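Local coordinates for protein ultraspiracle (Drosophila melanogaster, PDB 1HG4) that probably acts as a nuclear hormone receptor and transcription factor, its ligand-binding domain holding a phospholipid in the pocket and locked in an inactive conformation, at residues 65-68 with 72-75. Residues are numbered along the deposited sequence; the frame is centred on the assembly and turned at random.
Sequences EYAR and HFAQ
Phe73 has its CG anti to the backbone N (chi1 -170°), which lays the ring against the last turn of the helix, where Ala67 waits. The methyl of Ala67 sits over one face of that ring, displaced from the middle toward the rim: CB of Ala67 is 3.6 Å from the ring centroid of Phe73, 19° off the ring normal, a CH-pi contact. The ring carbon nearest that methyl is CE2 of Phe73, 3.4 Å from CB of Ala67, with CZ next. The carbonyl of Ala67 meets the same aromatic side chain nearer its root, where CB, CG and CD2 come up against the oxygen, a tight approach (CD2 of Phe73 is 2.9 Å from O of Ala67). No direct hydrogen bond joins the helix end to residues 72-75; a water does that work instead. It donates to O of Arg68 at 2.9 Å and accepts from N of Ala74 at 3.0 Å, so a carbonyl at the helix end and an amide of the following turn are satisfied by one molecule.

The side chain of Arg68 leaves in another direction, back along its own helix to Glu65. Its guanidinium grips the carboxylate side-on in a salt bridge: NE of Arg68 reaches OE1 of Glu65 at 3.1 Å, with the oxygen lying in the guanidinium plane, while NH2 of Arg68 takes the syn lone pair of OE2 of Glu65 at 2.9 Å, this oxygen tilted from that plane. Gln265 also donates to that carboxylate, tying the pair to the C-terminal part of the chain.

Within the ligand-binding domain, then, this is the turn at the end of helix 46-68, folded back on that helix before helix 78-100 begins. Helix 78-100 closes over the pair: its Leu85 touches both Ala67 and Phe73, and Leu84 and the side chain of Gln81 touch Phe73.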
loop_
_atom_site.group_PDB
_atom_site.type_symbol
_atom_site.label_atom_id
_atom_site.label_comp_id
_atom_site.label_asym_id
_atom_site.label_seq_id
_atom_site.Cartn_x
_atom_site.Cartn_y
_atom_site.Cartn_z
ATOM N N GLU A 65 -22.262 14.186 4.673
ATOM C CA GLU A 65 -22.793 13.979 3.329
ATOM C C GLU A 65 -21.708 14.220 2.298
ATOM O O GLU A 65 -21.706 13.617 1.223
ATOM C CB GLU A 65 -23.985 14.892 3.072
ATOM C CG GLU A 65 -25.196 14.583 3.960
ATOM C CD GLU A 65 -25.577 13.112 3.987
ATOM O OE1 GLU A 65 -25.630 12.465 2.918
ATOM O OE2 GLU A 65 -25.831 12.597 5.088
ATOM N N TYR A 66 -20.776 15.098 2.635
ATOM C CA TYR A 66 -19.640 15.393 1.759
ATOM C C TYR A 66 -18.800 14.127 1.585
ATOM O O TYR A 66 -18.520 13.722 0.455
ATOM C CB TYR A 66 -18.797 16.509 2.379
ATOM C CG TYR A 66 -17.340 16.504 1.996
ATOM C CD1 TYR A 66 -16.928 16.833 0.704
ATOM C CD2 TYR A 66 -16.361 16.193 2.944
ATOM C CE1 TYR A 66 -15.563 16.861 0.365
ATOM C CE2 TYR A 66 -15.002 16.215 2.618
ATOM C CZ TYR A 66 -14.609 16.554 1.336
ATOM O OH TYR A 66 -13.263 16.620 1.065
ATOM N N ALA A 67 -18.408 13.510 2.701
ATOM C CA ALA A 67 -17.610 12.284 2.671
ATOM C C ALA A 67 -18.381 11.165 1.975
ATOM O O ALA A 67 -17.813 10.345 1.266
ATOM C CB ALA A 67 -17.249 11.858 4.092
ATOM N N ARG A 68 -19.691 11.150 2.164
ATOM C CA ARG A 68 -20.509 10.122 1.551
ATOM C C ARG A 68 -20.409 10.131 0.020
ATOM O O ARG A 68 -20.507 9.084 -0.620
ATOM C CB ARG A 68 -21.966 10.295 1.981
ATOM C CG ARG A 68 -22.930 9.477 1.161
ATOM C CD ARG A 68 -23.853 8.683 2.028
ATOM N NE ARG A 68 -24.770 9.502 2.812
ATOM C CZ ARG A 68 -25.478 9.010 3.821
ATOM N NH1 ARG A 68 -25.354 7.729 4.136
ATOM N NH2 ARG A 68 -26.288 9.788 4.523
ATOM N N HIS A 72 -14.849 6.458 -3.436
ATOM C CA HIS A 72 -14.493 5.284 -2.619
ATOM C C HIS A 72 -14.853 5.285 -1.136
ATOM O O HIS A 72 -14.915 4.210 -0.524
ATOM C CB HIS A 72 -12.991 4.979 -2.752
ATOM C CG HIS A 72 -12.589 4.566 -4.132
ATOM N ND1 HIS A 72 -12.522 3.246 -4.524
ATOM C CD2 HIS A 72 -12.303 5.301 -5.234
ATOM C CE1 HIS A 72 -12.213 3.186 -5.806
ATOM N NE2 HIS A 72 -12.075 4.419 -6.261
ATOM N N PHE A 73 -15.093 6.465 -0.563
ATOM C CA PHE A 73 -15.422 6.581 0.859
ATOM C C PHE A 73 -16.484 5.597 1.342
ATOM O O PHE A 73 -16.257 4.854 2.296
ATOM C CB PHE A 73 -15.890 7.995 1.192
ATOM C CG PHE A 73 -16.026 8.251 2.670
ATOM C CD1 PHE A 73 -14.897 8.425 3.467
ATOM C CD2 PHE A 73 -17.277 8.306 3.270
ATOM C CE1 PHE A 73 -15.014 8.650 4.833
ATOM C CE2 PHE A 73 -17.398 8.531 4.642
ATOM C CZ PHE A 73 -16.272 8.702 5.419
ATOM N N ALA A 74 -17.641 5.602 0.687
ATOM C CA ALA A 74 -18.745 4.718 1.069
ATOM C C ALA A 74 -18.425 3.246 0.878
ATOM O O ALA A 74 -19.199 2.374 1.293
ATOM C CB ALA A 74 -20.001 5.073 0.278
ATOM N N GLN A 75 -17.288 2.955 0.252
ATOM C CA GLN A 75 -16.918 1.570 0.042
ATOM C C GLN A 75 -16.144 0.957 1.190
ATOM O O GLN A 75 -16.291 -0.228 1.474
ATOM C CB GLN A 75 -16.130 1.408 -1.253
ATOM C CG GLN A 75 -17.024 1.121 -2.432
ATOM C CD GLN A 75 -18.104 2.163 -2.589
ATOM O OE1 GLN A 75 -17.828 3.326 -2.903
ATOM N NE2 GLN A 75 -19.351 1.758 -2.359
HETATM O O HOH W 1 -18.276 7.480 -1.519
#